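Local structure of putative cytosine/guanine deaminase (Unidentified, 2PAJ) at residues V403-A407 against V408-A412; V140-P143 against G144-D148. The protein catalyses the zinc-dependent hydrolytic deamination of a 2-amino-4-hydroxypteridine to a 2,4-dihydroxypteridine, releasing ammonium. All blocks are in the same frame, centred on the assembly; numbering follows the deposited sequence.

Overall arrangement
The two contacts are separate turns on opposite sides of the chain's centre, about 37 Å apart between centres and about 22 Å between nearest atoms. Contact 2, residues 140-148, comes first in the chain, in the loop from barrel strand 131-136 to helix 149-159. It is the one beside the active site: the Val140 side chain is about 8 Å from those of the zinc ligand His78 and the probable substrate residue Gln81, and about 12 Å from the zinc ion. Contact 1, residues 403-412, lies away from these sites, between helix 383-398 and strand 414-418. Each turn packs an aromatic ring against an aliphatic side chain.

Contact 1 of 2, residues V403-A407 against V408-A412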
# COMPACT_ATOMS: atom_id res chain seq x y z
N VAL A 403 -8.53 -2.11 -10.65
CA VAL A 403 -7.31 -1.34 -10.39
C VAL A 403 -6.07 -2.26 -10.45
O VAL A 403 -6.18 -3.47 -10.24
CB VAL A 403 -7.37 -0.69 -8.97
CG1 VAL A 403 -6.21 0.25 -8.77
CG2 VAL A 403 -8.68 0.04 -8.78
N GLY A 404 -4.91 -1.69 -10.76
CA GLY A 404 -3.68 -2.47 -10.82
C GLY A 404 -3.23 -3.05 -12.15
O GLY A 404 -2.30 -3.85 -12.20
N LYS A 405 -3.87 -2.65 -13.24
CA LYS A 405 -3.52 -3.18 -14.56
C LYS A 405 -3.62 -2.12 -15.65
O LYS A 405 -4.61 -1.40 -15.73
CB LYS A 405 -4.45 -4.32 -14.92
CG LYS A 405 -3.81 -5.69 -14.94
CD LYS A 405 -4.85 -6.68 -15.43
CE LYS A 405 -4.28 -8.04 -15.74
NZ LYS A 405 -5.32 -8.83 -16.48
N VAL A 406 -2.59 -2.03 -16.48
CA VAL A 406 -2.65 -1.06 -17.57
C VAL A 406 -3.30 -1.84 -18.73
O VAL A 406 -2.62 -2.39 -19.60
CB VAL A 406 -1.26 -0.54 -17.99
CG1 VAL A 406 -1.41 0.62 -18.97
CG2 VAL A 406 -0.50 -0.09 -16.77
N ALA A 407 -4.63 -1.92 -18.69
CA ALA A 407 -5.40 -2.62 -19.71
C ALA A 407 -6.67 -1.83 -19.94
O ALA A 407 -7.17 -1.19 -19.03
CB ALA A 407 -5.71 -4.04 -19.24
N VAL A 408 -7.18 -1.87 -21.16
CA VAL A 408 -8.39 -1.13 -21.48
C VAL A 408 -9.57 -1.61 -20.61
O VAL A 408 -9.80 -2.81 -20.46
CB VAL A 408 -8.71 -1.26 -23.01
CG1 VAL A 408 -8.89 -2.71 -23.40
CG2 VAL A 408 -9.93 -0.46 -23.36
N GLY A 409 -10.28 -0.67 -20.01
CA GLY A 409 -11.41 -1.00 -19.16
C GLY A 409 -11.12 -0.78 -17.68
O GLY A 409 -12.03 -0.62 -16.87
N TYR A 410 -9.84 -0.78 -17.33
CA TYR A 410 -9.42 -0.58 -15.95
C TYR A 410 -9.29 0.88 -15.57
O TYR A 410 -9.28 1.76 -16.42
CB TYR A 410 -8.11 -1.30 -15.70
CG TYR A 410 -8.22 -2.79 -15.62
CD1 TYR A 410 -8.51 -3.56 -16.76
CD2 TYR A 410 -8.03 -3.45 -14.39
CE1 TYR A 410 -8.60 -4.93 -16.68
CE2 TYR A 410 -8.12 -4.82 -14.30
CZ TYR A 410 -8.40 -5.56 -15.45
OH TYR A 410 -8.48 -6.93 -15.37
N ALA A 411 -9.20 1.13 -14.27
CA ALA A 411 -9.05 2.49 -13.77
C ALA A 411 -7.73 3.05 -14.27
O ALA A 411 -6.74 2.32 -14.40
CB ALA A 411 -9.09 2.50 -12.24
N ALA A 412 -7.71 4.35 -14.53
CA ALA A 412 -6.51 5.02 -15.03
C ALA A 412 -5.50 5.42 -13.96
O ALA A 412 -5.37 6.61 -13.65
CB ALA A 412 -6.89 6.24 -15.85
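A type II beta turn from Ala407 to Tyr410 folds the chain back on itself, closed by the bond from Tyr410 N to Ala407 O (3.2 Å, 162° at the hydrogen). The turn belongs to the glycine-rich sequence that in amidohydrolases leads into an Asp, here Asp413, ahead of strand 414-418. Gly409 takes the positive phi of the turn's third position. Backbone bonds from Gly409 and Tyr410 to Ile46 tie the loop to strand 45-49, and Val406, centre of an inverse gamma turn, bonds likewise to Thr22.

Tyr410 is the side chain that fills the bend. Its CG stands anti to the carbonyl carbon (chi1 -73°), which swings the ring back under Lys405. Lys405 CB sits over one face, 3.9 Å from the ring centroid and 20° off its normal, in a CH-pi contact; the extended chain then runs across the ring, bringing CD to 3.7 Å from Tyr410 CZ. The ammonium continues past the phenol to a salt bridge with Asp30. Nearer the turn, Ala407 CB meets the rim of the ring at Tyr410 CD1, 3.8 Å away, on the same side of its plane as Lys405 CB. Val403 and Ala411 both touch Arg163. Val403, at the start of the segment, also reaches Ala411: its CG2 lies 4.3 Å from Ala411 CB.

Contact 2 of 2, residues V140-P143 against G144-D148; sequences VYYP and GMPFD
This is a local Met-aromatic contact, Met145 against Tyr142 across a type II beta turn, in the loop that leaves barrel strand 131-136 and enters helix 149-159. Such loops follow the C-terminal ends of the strands in a TIM barrel, the end where amidohydrolases hold their metal. Met145 N closes the turn on Tyr142 O at 3.0 Å, with 145° at the hydrogen, while Gly144 supplies the positive phi.

The Tyr142 ring is folded over the turn because its CG stands between the backbone N and the carbonyl carbon (chi1 58°). Met145 crosses it at about a right angle. Its CB lies over the ring centre, 3.7 Å from the centroid, as a CH-pi donor; CG follows at 3.6 Å from Tyr142 CE2, and SD sits obliquely, 4.5 Å from the same centroid. The phenol end of Tyr142 reaches past Met145 to brush Pro146 CD. Met145 CG also lies over the centre of the Phe147 ring, so this methylene touches both rings, Phe147 over its face and Tyr142 at CE2. A bend at chi3 (50°) sends Met145 CE to Tyr141 CD1, 3.5 Å away, and SD rests 3.6 Å from Val140 O, a carbonyl that accepts a hydrogen bond from Ser149 OG.

Tyr141 bonds through its hydroxyl to Ser150 and makes a cation-pi contact with Arg168, and Asp148, the N-cap of helix 149-159, is salt-bridged to Arg199. Val140 packs on Phe80 and Phe115. Apart from the turn's backbone bond, the side-chain contacts are mostly apolar, so dispersion between the sulfur, its neighbouring methylenes and the rings probably supplies much of the cohesion.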
# COMPACT_ATOMS: atom_id res chain seq x y z
N VAL A 140 -3.33 3.87 15.89
CA VAL A 140 -3.33 4.86 16.94
C VAL A 140 -4.82 5.18 17.20
O VAL A 140 -5.49 5.90 16.45
CB VAL A 140 -2.52 6.13 16.58
CG1 VAL A 140 -1.43 5.76 15.58
CG2 VAL A 140 -3.40 7.24 16.06
N TYR A 141 -5.33 4.55 18.26
CA TYR A 141 -6.71 4.68 18.71
C TYR A 141 -6.65 4.38 20.21
O TYR A 141 -5.86 3.54 20.65
CB TYR A 141 -7.60 3.65 18.02
CG TYR A 141 -7.74 3.85 16.53
CD1 TYR A 141 -8.41 4.97 16.02
CD2 TYR A 141 -7.21 2.92 15.63
CE1 TYR A 141 -8.54 5.16 14.66
CE2 TYR A 141 -7.33 3.10 14.25
CZ TYR A 141 -7.99 4.22 13.79
OH TYR A 141 -8.09 4.45 12.44
N TYR A 142 -7.48 5.06 20.99
CA TYR A 142 -7.52 4.86 22.43
C TYR A 142 -8.68 5.66 22.99
O TYR A 142 -9.02 6.71 22.46
CB TYR A 142 -6.21 5.32 23.08
CG TYR A 142 -5.87 6.77 22.82
CD1 TYR A 142 -6.27 7.77 23.72
CD2 TYR A 142 -5.10 7.14 21.71
CE1 TYR A 142 -5.89 9.10 23.53
CE2 TYR A 142 -4.72 8.46 21.51
CZ TYR A 142 -5.11 9.44 22.43
OH TYR A 142 -4.70 10.74 22.26
N PRO A 143 -9.30 5.16 24.07
CA PRO A 143 -10.44 5.85 24.68
C PRO A 143 -10.19 7.34 24.88
O PRO A 143 -9.18 7.74 25.46
CB PRO A 143 -10.62 5.10 25.99
CG PRO A 143 -10.24 3.70 25.60
CD PRO A 143 -8.98 3.92 24.80
N GLY A 144 -11.11 8.16 24.39
CA GLY A 144 -10.99 9.60 24.56
C GLY A 144 -10.01 10.34 23.67
O GLY A 144 -9.72 11.52 23.92
N MET A 145 -9.48 9.69 22.64
CA MET A 145 -8.56 10.35 21.74
C MET A 145 -9.20 11.67 21.28
O MET A 145 -10.33 11.68 20.80
CB MET A 145 -8.26 9.44 20.55
CG MET A 145 -7.32 10.04 19.50
SD MET A 145 -6.71 8.77 18.34
CE MET A 145 -8.23 7.98 17.86
N PRO A 146 -8.48 12.79 21.44
CA PRO A 146 -8.94 14.13 21.06
C PRO A 146 -9.03 14.40 19.57
O PRO A 146 -9.63 15.39 19.15
CB PRO A 146 -7.93 15.04 21.73
CG PRO A 146 -6.68 14.26 21.64
CD PRO A 146 -7.13 12.87 22.04
N PHE A 147 -8.44 13.53 18.75
CA PHE A 147 -8.51 13.74 17.31
C PHE A 147 -8.95 12.49 16.55
O PHE A 147 -8.83 11.37 17.05
CB PHE A 147 -7.15 14.22 16.79
CG PHE A 147 -6.05 13.27 17.04
CD1 PHE A 147 -5.73 12.29 16.11
CD2 PHE A 147 -5.33 13.32 18.22
CE1 PHE A 147 -4.73 11.38 16.35
CE2 PHE A 147 -4.33 12.42 18.48
CZ PHE A 147 -4.01 11.44 17.54
N ASP A 148 -9.49 12.71 15.36
CA ASP A 148 -9.96 11.60 14.53
C ASP A 148 -8.88 11.17 13.53
O ASP A 148 -8.72 11.77 12.46
CB ASP A 148 -11.23 12.00 13.78
CG ASP A 148 -11.91 10.81 13.15
OD1 ASP A 148 -11.25 9.75 13.14
OD2 ASP A 148 -13.05 10.92 12.67